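Local coordinates for NAD-dependent epimerase/dehydratase domain-containing protein (Ruegeria pomeroyi DSS-3, PDB 3IUS), which is of unknown function but, as a member of the NAD-dependent epimerase/dehydratase family with a Rossmann-type fold, probably binds a nicotinamide cofactor, at residues A[133-138]-A[146-151]; A[105-108]-A[114-117]; A[13-18]-A[183-188]; A[11-14]-A[20-23]. One frame throughout, in Å; residues are numbered along the deposited sequence. Where two conformers were deposited one is given.

Interaction 1 of 4, residues A[133-138]-A[146-151]; sequences MAEQQW and LHVFRL
The carboxylate of E135 meets the guanidinium of R150 edge against edge, with the two planes 29° apart and therefore nearly coplanar. The grip is side-on and uses two nitrogens, one for each oxygen. R150 NH2 donates to E135 OE1 over 2.9 Å, an almost straight bond (170° at the hydrogen) that stays in the guanidinium plane. The second donor, R150 NE, lies 3.0 Å from E135 OE2 and uses the syn lone pair of that oxygen, although the oxygen is tilted somewhat out of the guanidinium plane. Two bonds of this kind fix the rotation of both groups. E135 OE2 also bonds S102 OG on the adjoining strand, so this oxygen has two polar partners, R150 NE and S102 OG. E135 reaches across because its chain is extended beyond CG. V148 crosses E135 at about a right angle and sets CG1 3.5 Å from E135 CD, so a methyl packs against the carboxylate carbon.

At the other end, the indole of W138 turns away from the strand to stack on Y100, and its NE1 bonds D78. Its CB remains behind to meet L146 CD2 at 3.6 Å, and the same methyl lies 3.5 Å from W138 C. All five touching residues are buried. The segments run almost antiparallel (164°), with axes 9.8 Å apart at closest approach. Since strand 97-103 precedes helix 126-140 and lies parallel to strand 146-155, the arrangement is the returning half of a beta-alpha-beta crossover in a Rossmann-type sheet.

Interaction 2 of 4, residues A[105-108]-A[114-117]; sequences AVYG and WVDE
V115 lies over one face of the Y107 ring in a CH-pi contact: its CG2 is 4.0 Å from the ring centroid and 15° off the ring normal. That methyl is slightly displaced toward the rim and comes 3.9 Å from Y107 CD2. Y107 CG lies anti to the carbonyl carbon (chi1 -66°), which carries the ring toward V115. On the opposite face V106 CG2, from the tyrosine's own segment, stands 4.0 Å above the plane, so the ring is clamped between two valine methyls. Farther along the ring the backbone of the second segment takes over. D116 O lies 3.2 Å from Y107 CE1, and E117 CA is 3.5 Å from Y107 OH. Residues 105-108 follow strand 97-103 of the Rossmann-type sheet, and their sequence AVYG resembles the VYG sequence found after this strand in many extended short-chain dehydrogenases. The polar end of the ring is set from outside the pair: Y107 OH bonds N206 ND2 and R150 NH1, two bonds that would restrain the hydroxyl end. E117 in turn is positioned by N206 N at OE2 and by a salt bridge from OE1 to R259. One layer farther out, V115 pairs through its backbone with R254 and R256 in the short parallel sheet of strands 114-115 and 254-255.

Interaction 3 of 4, residues A[13-18]-A[183-188]; sequences HGYTAR and IHVEDI
V185 faces the start of helix 15-24, the helix that follows the glycine-rich turn of the Rossmann-type fold. G12, G14 and A17 match the GxGxxA pattern of such nucleotide-binding turns, and a dinucleotide role here is inferred from the family. V185, T16 and Y15 have the most surface buried, and no hydrogen bond joins the two segments.

V185 opens helix 185-197, directly after H184 at its N-cap, and points its side chain at the other segment. T16 and V185 hold the closest CA pair, 6.1 Å apart. Both valine methyls are used: CG2 touches the backbone, 3.9 Å from T16 CA, while CG1 lies 3.7 Å from Y15 OH. The tyrosine arrives obliquely, its CE2 being 3.6 Å from V185 CB. Y15 CG stands anti to the backbone N (chi1 -174°), which swings the ring off the helix toward the valine. Its hydroxyl bonds P157 O, and the ring also makes a cation-pi contact with R159. These outside partners would help keep the ring beside V185.

I154 of strand 146-155 packs on both Y15 and T16, placing the junction against the central sheet. The preceding turn is tied to the same helix by R18 NE, which donates to H13 O over 2.9 Å, with the donor tilted from the carbonyl plane. One helical turn after V185, I188 crosses T16 at about a right angle, and the methyls T16 CG2 and I188 CG2 meet at 3.6 Å.

Interaction 4 of 4, residues A[11-14]-A[20-23]; sequences FGHG and LSRA. With EDO (1,2-ethanediol), chain E.
The polar interaction across the contact is one hydrogen bond: H13 NE2 donates to S21 OG over 3.0 Å. The serine oxygen lies only 3° out of the imidazole plane, so the nitrogen is approached at the ring edge, yet the bond is bent (133° at the hydrogen). S47 OG is a second partner of the same nitrogen and could contribute to the bend. S21 OG bonds S47 O; sitting between the backbone N and carbonyl carbon of its own residue (chi1 66°), it also bonds R18 O, so its single proton must be shared or alternate between the two carbonyls. The other ring nitrogen, ND1, bonds S10 OG.

Apolar contact is slight and also at the ring edge, with S21 CB 3.5 Å from H13 CE1. I31 of strand 30-35 touches both residues.

The bond joins the loop after strand 7-11 to helix 15-24. In that loop H13 centres an inverse gamma turn between G12 and G14, whose spacing resembles a Rossmann glycine motif.

A bound 1,2-ethanediol makes a separate contact: R22 NH1 donates to its O2 over 3.0 Å. The molecule probably comes from the crystallisation liquor, and R22 was modelled in two conformers, so this bond is tentative.

With partners at both nitrogens, the imidazole is held against flipping; a neutral ring with its proton on NE2, ND1 then probably being the acceptor toward S10 OG, would be consistent with this network.

Interactions 1, 3 and 4 are buried, whereas interaction 2 is only partly so and lies farthest out, its centre about 15 Å from the chain centre. Interactions 3 and 4 share H13 and G14 and both use helix 15-24, but apolar side chains make the first and one bent hydrogen bond the second. Interactions 1 and 3 reach neighbouring strands of one sheet, 146-155 and 182-184, and touch through L151 and I188. Of the four, interaction 1 alone has a salt bridge across its segments, and its R150 carries the polar network on to interaction 2, where ring-face packing dominates. Interactions 2 and 4 stand on opposite sides of the chain centre, their nearest atoms about 17 Å apart.

Interaction 1 of 4, residues A[133-138]-A[146-151]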
loop_
_atom_site.group_PDB
_atom_site.type_symbol
_atom_site.label_atom_id
_atom_site.label_comp_id
_atom_site.label_asym_id
_atom_site.label_seq_id
_atom_site.Cartn_x
_atom_site.Cartn_y
_atom_site.Cartn_z
HETATM N N MSE A 133 4.927 -3.260 15.018
HETATM C CA MSE A 133 4.216 -2.793 16.202
HETATM C C MSE A 133 2.743 -2.602 15.894
HETATM O O MSE A 133 1.868 -3.091 16.611
HETATM C CB MSE A 133 4.747 -1.429 16.635
HETATM C CG MSE A 133 5.917 -1.393 17.585
HETATM SE SE MSE A 133 5.793 0.339 18.504
HETATM C CE MSE A 133 4.351 -0.105 19.729
ATOM N N ALA A 134 2.477 -1.839 14.835
ATOM C CA ALA A 134 1.106 -1.510 14.455
ATOM C C ALA A 134 0.308 -2.775 14.151
ATOM O O ALA A 134 -0.812 -2.940 14.638
ATOM C CB ALA A 134 1.093 -0.559 13.264
ATOM N N GLU A 135 0.890 -3.679 13.365
ATOM C CA GLU A 135 0.207 -4.930 13.039
ATOM C C GLU A 135 -0.168 -5.681 14.304
ATOM O O GLU A 135 -1.276 -6.193 14.421
ATOM C CB GLU A 135 1.084 -5.843 12.187
ATOM C CG GLU A 135 1.275 -5.387 10.754
ATOM C CD GLU A 135 1.675 -6.540 9.842
ATOM O OE1 GLU A 135 1.416 -7.709 10.197
ATOM O OE2 GLU A 135 2.249 -6.290 8.768
ATOM N N GLN A 136 0.776 -5.756 15.239
ATOM C CA GLN A 136 0.573 -6.512 16.473
ATOM C C GLN A 136 -0.529 -5.895 17.323
ATOM O O GLN A 136 -1.327 -6.608 17.944
ATOM C CB GLN A 136 1.890 -6.623 17.258
ATOM C CG GLN A 136 2.909 -7.558 16.591
ATOM C CD GLN A 136 4.340 -7.358 17.071
ATOM O OE1 GLN A 136 4.630 -6.468 17.872
ATOM N NE2 GLN A 136 5.243 -8.195 16.578
ATOM N N GLN A 137 -0.572 -4.569 17.347
ATOM C CA GLN A 137 -1.609 -3.858 18.092
ATOM C C GLN A 137 -2.991 -4.169 17.519
ATOM O O GLN A 137 -3.927 -4.480 18.256
ATOM C CB GLN A 137 -1.326 -2.351 18.102
ATOM C CG GLN A 137 -0.124 -1.975 18.952
ATOM C CD GLN A 137 0.318 -0.529 18.761
ATOM O OE1 GLN A 137 -0.048 0.128 17.784
ATOM N NE2 GLN A 137 1.128 -0.037 19.690
ATOM N N TRP A 138 -3.112 -4.104 16.200
ATOM C CA TRP A 138 -4.369 -4.448 15.547
ATOM C C TRP A 138 -4.755 -5.910 15.793
ATOM O O TRP A 138 -5.899 -6.203 16.123
ATOM C CB TRP A 138 -4.295 -4.137 14.052
ATOM C CG TRP A 138 -4.471 -2.682 13.766
ATOM C CD1 TRP A 138 -3.503 -1.791 13.392
ATOM C CD2 TRP A 138 -5.692 -1.942 13.834
ATOM N NE1 TRP A 138 -4.049 -0.542 13.223
ATOM C CE2 TRP A 138 -5.393 -0.607 13.488
ATOM C CE3 TRP A 138 -7.011 -2.277 14.152
ATOM C CZ2 TRP A 138 -6.365 0.390 13.454
ATOM C CZ3 TRP A 138 -7.975 -1.286 14.118
ATOM C CH2 TRP A 138 -7.646 0.032 13.770
ATOM N N LEU A 146 -10.138 -8.564 11.560
ATOM C CA LEU A 146 -8.957 -7.886 11.031
ATOM C C LEU A 146 -8.321 -8.610 9.854
ATOM O O LEU A 146 -8.217 -9.834 9.839
ATOM C CB LEU A 146 -7.911 -7.716 12.137
ATOM C CG LEU A 146 -6.592 -7.102 11.667
ATOM C CD1 LEU A 146 -6.781 -5.621 11.326
ATOM C CD2 LEU A 146 -5.504 -7.303 12.703
ATOM N N HIS A 147 -7.869 -7.831 8.874
ATOM C CA HIS A 147 -7.149 -8.357 7.733
ATOM C C HIS A 147 -5.995 -7.413 7.544
ATOM O O HIS A 147 -6.186 -6.204 7.588
ATOM C CB HIS A 147 -8.037 -8.373 6.486
ATOM C CG HIS A 147 -9.312 -9.138 6.674
ATOM N ND1 HIS A 147 -10.361 -8.657 7.427
ATOM C CD2 HIS A 147 -9.697 -10.356 6.224
ATOM C CE1 HIS A 147 -11.339 -9.547 7.431
ATOM N NE2 HIS A 147 -10.964 -10.585 6.708
ATOM N N VAL A 148 -4.800 -7.970 7.391
ATOM C CA VAL A 148 -3.603 -7.168 7.187
ATOM C C VAL A 148 -3.131 -7.321 5.754
ATOM O O VAL A 148 -2.998 -8.437 5.247
ATOM C CB VAL A 148 -2.472 -7.590 8.144
ATOM C CG1 VAL A 148 -1.155 -6.916 7.745
ATOM C CG2 VAL A 148 -2.844 -7.262 9.591
ATOM N N PHE A 149 -2.854 -6.192 5.110
ATOM C CA PHE A 149 -2.411 -6.190 3.729
ATOM C C PHE A 149 -1.041 -5.562 3.660
ATOM O O PHE A 149 -0.897 -4.365 3.880
ATOM C CB PHE A 149 -3.401 -5.415 2.850
ATOM C CG PHE A 149 -4.792 -5.976 2.874
ATOM C CD1 PHE A 149 -5.172 -6.952 1.967
ATOM C CD2 PHE A 149 -5.714 -5.539 3.815
ATOM C CE1 PHE A 149 -6.449 -7.484 1.996
ATOM C CE2 PHE A 149 -6.993 -6.063 3.845
ATOM C CZ PHE A 149 -7.358 -7.033 2.931
ATOM N N ARG A 150 -0.034 -6.383 3.381
ATOM C CA ARG A 150 1.330 -5.901 3.272
ATOM C C ARG A 150 1.584 -5.454 1.842
ATOM O O ARG A 150 1.786 -6.265 0.937
ATOM C CB ARG A 150 2.324 -6.969 3.748
ATOM C CG ARG A 150 1.995 -7.452 5.172
ATOM C CD ARG A 150 2.957 -8.515 5.706
ATOM N NE ARG A 150 2.692 -8.779 7.122
ATOM C CZ ARG A 150 3.020 -9.902 7.758
ATOM N NH1 ARG A 150 3.626 -10.886 7.102
ATOM N NH2 ARG A 150 2.734 -10.043 9.049
ATOM N N LEU A 151 1.550 -4.140 1.657
ATOM C CA LEU A 151 1.609 -3.538 0.332
ATOM C C LEU A 151 3.045 -3.375 -0.130
ATOM O O LEU A 151 3.915 -2.983 0.642
ATOM C CB LEU A 151 0.906 -2.176 0.337
ATOM C CG LEU A 151 -0.546 -2.116 0.811
ATOM C CD1 LEU A 151 -1.070 -0.679 0.775
ATOM C CD2 LEU A 151 -1.427 -3.027 -0.027
#

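Interaction 2 of 4, residues A[105-108]-A[114-117]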
loop_
_atom_site.group_PDB
_atom_site.type_symbol
_atom_site.label_atom_id
_atom_site.label_comp_id
_atom_site.label_asym_id
_atom_site.label_seq_id
_atom_site.Cartn_x
_atom_site.Cartn_y
_atom_site.Cartn_z
ATOM N N ALA A 105 7.978 -4.120 4.344
ATOM C CA ALA A 105 9.203 -3.813 5.081
ATOM C C ALA A 105 9.283 -4.632 6.361
ATOM O O ALA A 105 10.346 -4.757 6.965
ATOM C CB ALA A 105 9.313 -2.322 5.382
ATOM N N VAL A 106 8.155 -5.211 6.759
ATOM C CA VAL A 106 8.123 -6.034 7.959
ATOM C C VAL A 106 9.041 -7.257 7.876
ATOM O O VAL A 106 9.506 -7.759 8.903
ATOM C CB VAL A 106 6.703 -6.516 8.264
ATOM C CG1 VAL A 106 5.777 -5.325 8.504
ATOM C CG2 VAL A 106 6.186 -7.379 7.134
ATOM N N TYR A 107 9.283 -7.743 6.662
ATOM C CA TYR A 107 10.070 -8.956 6.470
ATOM C C TYR A 107 11.563 -8.759 6.712
ATOM O O TYR A 107 12.250 -9.670 7.176
ATOM C CB TYR A 107 9.826 -9.550 5.079
ATOM C CG TYR A 107 8.412 -10.046 4.882
ATOM C CD1 TYR A 107 7.919 -11.099 5.641
ATOM C CD2 TYR A 107 7.571 -9.454 3.948
ATOM C CE1 TYR A 107 6.629 -11.547 5.472
ATOM C CE2 TYR A 107 6.287 -9.897 3.764
ATOM C CZ TYR A 107 5.813 -10.944 4.539
ATOM O OH TYR A 107 4.530 -11.386 4.356
ATOM N N GLY A 108 12.068 -7.575 6.392
ATOM C CA GLY A 108 13.483 -7.313 6.553
ATOM C C GLY A 108 14.308 -7.915 5.434
ATOM O O GLY A 108 13.805 -8.141 4.330
ATOM N N TRP A 114 12.923 -15.798 -1.231
ATOM C CA TRP A 114 11.479 -15.616 -1.269
ATOM C C TRP A 114 10.874 -15.725 0.121
ATOM O O TRP A 114 11.268 -16.579 0.916
ATOM C CB TRP A 114 10.829 -16.644 -2.204
ATOM C CG TRP A 114 11.069 -16.370 -3.659
ATOM C CD1 TRP A 114 12.104 -16.826 -4.421
ATOM C CD2 TRP A 114 10.249 -15.579 -4.525
ATOM N NE1 TRP A 114 11.983 -16.357 -5.710
ATOM C CE2 TRP A 114 10.854 -15.588 -5.799
ATOM C CE3 TRP A 114 9.066 -14.853 -4.344
ATOM C CZ2 TRP A 114 10.306 -14.918 -6.882
ATOM C CZ3 TRP A 114 8.525 -14.189 -5.420
ATOM C CH2 TRP A 114 9.148 -14.219 -6.674
ATOM N N VAL A 115 9.921 -14.843 0.400
ATOM C CA VAL A 115 9.221 -14.819 1.671
ATOM C C VAL A 115 7.726 -14.897 1.410
ATOM O O VAL A 115 7.251 -14.531 0.338
ATOM C CB VAL A 115 9.547 -13.526 2.464
ATOM C CG1 VAL A 115 11.054 -13.404 2.675
ATOM C CG2 VAL A 115 9.019 -12.283 1.736
ATOM N N ASP A 116 6.978 -15.421 2.373
ATOM C CA ASP A 116 5.532 -15.411 2.265
ATOM C C ASP A 116 4.932 -14.922 3.575
ATOM O O ASP A 116 5.650 -14.449 4.456
ATOM C CB ASP A 116 4.969 -16.778 1.835
ATOM C CG ASP A 116 5.289 -17.899 2.820
ATOM O OD1 ASP A 116 5.370 -17.640 4.035
ATOM O OD2 ASP A 116 5.442 -19.056 2.363
ATOM N N GLU A 117 3.620 -15.034 3.698
ATOM C CA GLU A 117 2.929 -14.510 4.862
ATOM C C GLU A 117 3.276 -15.266 6.150
ATOM O O GLU A 117 2.930 -14.811 7.235
ATOM C CB GLU A 117 1.414 -14.491 4.632
ATOM C CG GLU A 117 0.946 -13.533 3.531
ATOM C CD GLU A 117 0.977 -14.141 2.139
ATOM O OE1 GLU A 117 1.667 -15.165 1.933
ATOM O OE2 GLU A 117 0.304 -13.588 1.241
#

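Interaction 3 of 4, residues A[13-18]-A[183-188]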
loop_
_atom_site.group_PDB
_atom_site.type_symbol
_atom_site.label_atom_id
_atom_site.label_comp_id
_atom_site.label_asym_id
_atom_site.label_seq_id
_atom_site.Cartn_x
_atom_site.Cartn_y
_atom_site.Cartn_z
ATOM N N HIS A 13 -7.699 8.637 4.122
ATOM C CA HIS A 13 -8.228 8.334 2.798
ATOM C C HIS A 13 -7.385 9.001 1.716
ATOM O O HIS A 13 -7.719 10.087 1.242
ATOM C CB HIS A 13 -9.662 8.841 2.705
ATOM C CG HIS A 13 -10.427 8.298 1.538
ATOM N ND1 HIS A 13 -11.014 7.050 1.548
ATOM C CD2 HIS A 13 -10.724 8.843 0.334
ATOM C CE1 HIS A 13 -11.629 6.846 0.397
ATOM N NE2 HIS A 13 -11.469 7.919 -0.357
ATOM N N GLY A 14 -6.300 8.342 1.322
ATOM C CA GLY A 14 -5.370 8.915 0.364
ATOM C C GLY A 14 -5.383 8.231 -0.991
ATOM O O GLY A 14 -6.413 7.738 -1.441
ATOM N N TYR A 15 -4.220 8.200 -1.630
ATOM C CA TYR A 15 -4.075 7.689 -2.988
ATOM C C TYR A 15 -4.764 6.340 -3.207
ATOM O O TYR A 15 -5.596 6.202 -4.105
ATOM C CB TYR A 15 -2.591 7.608 -3.361
ATOM C CG TYR A 15 -2.344 7.214 -4.800
ATOM C CD1 TYR A 15 -2.512 8.131 -5.832
ATOM C CD2 TYR A 15 -1.944 5.927 -5.123
ATOM C CE1 TYR A 15 -2.294 7.766 -7.152
ATOM C CE2 TYR A 15 -1.724 5.554 -6.434
ATOM C CZ TYR A 15 -1.897 6.474 -7.444
ATOM O OH TYR A 15 -1.676 6.094 -8.747
ATOM N N THR A 16 -4.420 5.360 -2.378
ATOM C CA THR A 16 -4.952 4.007 -2.510
ATOM C C THR A 16 -6.443 3.923 -2.195
ATOM O O THR A 16 -7.219 3.390 -2.985
ATOM C CB THR A 16 -4.179 3.016 -1.615
ATOM O OG1 THR A 16 -2.835 2.895 -2.097
ATOM C CG2 THR A 16 -4.837 1.643 -1.615
ATOM N N ALA A 17 -6.839 4.442 -1.039
ATOM C CA ALA A 17 -8.231 4.363 -0.601
ATOM C C ALA A 17 -9.193 5.072 -1.564
ATOM O O ALA A 17 -10.347 4.678 -1.699
ATOM C CB ALA A 17 -8.372 4.924 0.814
ATOM N N ARG A 18 -8.710 6.114 -2.238
ATOM C CA ARG A 18 -9.532 6.850 -3.197
ATOM C C ARG A 18 -9.875 6.030 -4.438
ATOM O O ARG A 18 -10.972 6.157 -4.985
ATOM C CB ARG A 18 -8.867 8.174 -3.582
ATOM C CG ARG A 18 -8.925 9.191 -2.460
ATOM C CD ARG A 18 -8.019 10.375 -2.711
ATOM N NE ARG A 18 -7.732 11.062 -1.456
ATOM C CZ ARG A 18 -7.030 12.184 -1.355
ATOM N NH1 ARG A 18 -6.538 12.759 -2.445
ATOM N NH2 ARG A 18 -6.821 12.728 -0.161
ATOM N N ILE A 183 3.384 -2.894 -6.790
ATOM C CA ILE A 183 1.976 -3.213 -7.000
ATOM C C ILE A 183 1.229 -2.021 -7.607
ATOM O O ILE A 183 1.420 -0.884 -7.187
ATOM C CB ILE A 183 1.300 -3.646 -5.682
ATOM C CG1 ILE A 183 -0.111 -4.180 -5.944
ATOM C CG2 ILE A 183 1.273 -2.492 -4.677
ATOM C CD1 ILE A 183 -0.147 -5.519 -6.641
ATOM N N HIS A 184 0.400 -2.288 -8.610
ATOM C CA HIS A 184 -0.418 -1.249 -9.228
ATOM C C HIS A 184 -1.617 -0.962 -8.337
ATOM O O HIS A 184 -2.233 -1.887 -7.797
ATOM C CB HIS A 184 -0.884 -1.674 -10.622
ATOM C CG HIS A 184 -1.561 -0.580 -11.387
ATOM N ND1 HIS A 184 -0.985 0.030 -12.482
ATOM C CD2 HIS A 184 -2.758 0.025 -11.205
ATOM C CE1 HIS A 184 -1.803 0.959 -12.945
ATOM N NE2 HIS A 184 -2.885 0.974 -12.188
ATOM N N VAL A 185 -1.939 0.317 -8.173
ATOM C CA VAL A 185 -3.008 0.726 -7.263
ATOM C C VAL A 185 -4.364 0.089 -7.599
ATOM O O VAL A 185 -5.161 -0.214 -6.696
ATOM C CB VAL A 185 -3.115 2.272 -7.168
ATOM C CG1 VAL A 185 -3.534 2.879 -8.506
ATOM C CG2 VAL A 185 -4.057 2.681 -6.042
ATOM N N GLU A 186 -4.623 -0.137 -8.885
ATOM C CA GLU A 186 -5.858 -0.813 -9.290
ATOM C C GLU A 186 -5.938 -2.236 -8.740
ATOM O O GLU A 186 -7.014 -2.713 -8.377
ATOM C CB GLU A 186 -6.023 -0.815 -10.812
ATOM C CG GLU A 186 -6.557 0.498 -11.376
ATOM C CD GLU A 186 -7.995 0.789 -10.956
ATOM O OE1 GLU A 186 -8.428 1.956 -11.080
ATOM O OE2 GLU A 186 -8.693 -0.144 -10.507
ATOM N N ASP A 187 -4.793 -2.913 -8.685
ATOM C CA ASP A 187 -4.743 -4.266 -8.155
ATOM C C ASP A 187 -4.905 -4.293 -6.639
ATOM O O ASP A 187 -5.477 -5.234 -6.082
ATOM C CB ASP A 187 -3.466 -4.976 -8.607
ATOM C CG ASP A 187 -3.572 -5.498 -10.032
ATOM O OD1 ASP A 187 -4.699 -5.870 -10.435
ATOM O OD2 ASP A 187 -2.547 -5.528 -10.748
ATOM N N ILE A 188 -4.418 -3.260 -5.962
ATOM C CA ILE A 188 -4.709 -3.136 -4.540
ATOM C C ILE A 188 -6.222 -3.040 -4.338
ATOM O O ILE A 188 -6.798 -3.698 -3.455
ATOM C CB ILE A 188 -4.037 -1.906 -3.910
ATOM C CG1 ILE A 188 -2.519 -1.954 -4.121
ATOM C CG2 ILE A 188 -4.384 -1.838 -2.424
ATOM C CD1 ILE A 188 -1.790 -0.660 -3.726
#

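Interaction 4 of 4, residues A[11-14]-A[20-23]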
loop_
_atom_site.group_PDB
_atom_site.type_symbol
_atom_site.label_atom_id
_atom_site.label_comp_id
_atom_site.label_asym_id
_atom_site.label_seq_id
_atom_site.Cartn_x
_atom_site.Cartn_y
_atom_site.Cartn_z
ATOM N N PHE A 11 -9.642 5.754 7.301
ATOM C CA PHE A 11 -8.732 6.677 7.978
ATOM C C PHE A 11 -7.527 6.950 7.096
ATOM O O PHE A 11 -6.856 6.020 6.642
ATOM C CB PHE A 11 -8.256 6.097 9.314
ATOM C CG PHE A 11 -9.340 5.959 10.338
ATOM C CD1 PHE A 11 -9.635 7.004 11.201
ATOM C CD2 PHE A 11 -10.057 4.781 10.447
ATOM C CE1 PHE A 11 -10.633 6.876 12.152
ATOM C CE2 PHE A 11 -11.054 4.645 11.391
ATOM C CZ PHE A 11 -11.346 5.695 12.241
ATOM N N GLY A 12 -7.237 8.224 6.869
ATOM C CA GLY A 12 -6.161 8.590 5.970
ATOM C C GLY A 12 -6.528 8.185 4.558
ATOM O O GLY A 12 -5.782 7.473 3.884
ATOM N N HIS A 13 -7.699 8.637 4.122
ATOM C CA HIS A 13 -8.228 8.334 2.798
ATOM C C HIS A 13 -7.385 9.001 1.716
ATOM O O HIS A 13 -7.719 10.087 1.242
ATOM C CB HIS A 13 -9.662 8.841 2.705
ATOM C CG HIS A 13 -10.427 8.298 1.538
ATOM N ND1 HIS A 13 -11.014 7.050 1.548
ATOM C CD2 HIS A 13 -10.724 8.843 0.334
ATOM C CE1 HIS A 13 -11.629 6.846 0.397
ATOM N NE2 HIS A 13 -11.469 7.919 -0.357
ATOM N N GLY A 14 -6.300 8.342 1.322
ATOM C CA GLY A 14 -5.370 8.915 0.364
ATOM C C GLY A 14 -5.383 8.231 -0.991
ATOM O O GLY A 14 -6.413 7.738 -1.441
ATOM N N LEU A 20 -10.232 2.811 -4.401
ATOM C CA LEU A 20 -11.244 1.889 -3.899
ATOM C C LEU A 20 -12.596 2.582 -3.805
ATOM O O LEU A 20 -13.603 2.048 -4.271
ATOM C CB LEU A 20 -10.847 1.348 -2.530
ATOM C CG LEU A 20 -11.897 0.451 -1.872
ATOM C CD1 LEU A 20 -12.206 -0.755 -2.745
ATOM C CD2 LEU A 20 -11.437 0.025 -0.486
ATOM N N SER A 21 -12.623 3.769 -3.202
ATOM C CA SER A 21 -13.885 4.497 -3.038
ATOM C C SER A 21 -14.562 4.844 -4.376
ATOM O O SER A 21 -15.786 4.766 -4.497
ATOM C CB SER A 21 -13.733 5.722 -2.117
ATOM O OG SER A 21 -12.887 6.718 -2.671
ATOM N N ARG A 22 -13.775 5.197 -5.387
ATOM C CA ARG A 22 -14.336 5.505 -6.694
ATOM C C ARG A 22 -14.995 4.275 -7.316
ATOM O O ARG A 22 -15.888 4.400 -8.155
ATOM C CB ARG A 22 -13.266 6.079 -7.627
ATOM C CG ARG A 22 -12.677 7.399 -7.161
ATOM C CD ARG A 22 -11.560 7.878 -8.086
ATOM N NE ARG A 22 -10.940 9.106 -7.597
ATOM C CZ ARG A 22 -9.674 9.206 -7.199
ATOM N NH1 ARG A 22 -8.871 8.152 -7.245
ATOM N NH2 ARG A 22 -9.209 10.366 -6.766
ATOM N N ALA A 23 -14.558 3.090 -6.890
ATOM C CA ALA A 23 -15.103 1.833 -7.381
ATOM C C ALA A 23 -16.305 1.398 -6.552
ATOM O O ALA A 23 -17.261 0.827 -7.082
ATOM C CB ALA A 23 -14.028 0.746 -7.383
HETATM C C1 EDO E . -10.283 3.945 -9.880
HETATM O O1 EDO E . -11.349 3.265 -9.110
HETATM C C2 EDO E . -10.220 5.437 -9.728
HETATM O O2 EDO E . -9.152 6.348 -9.600
#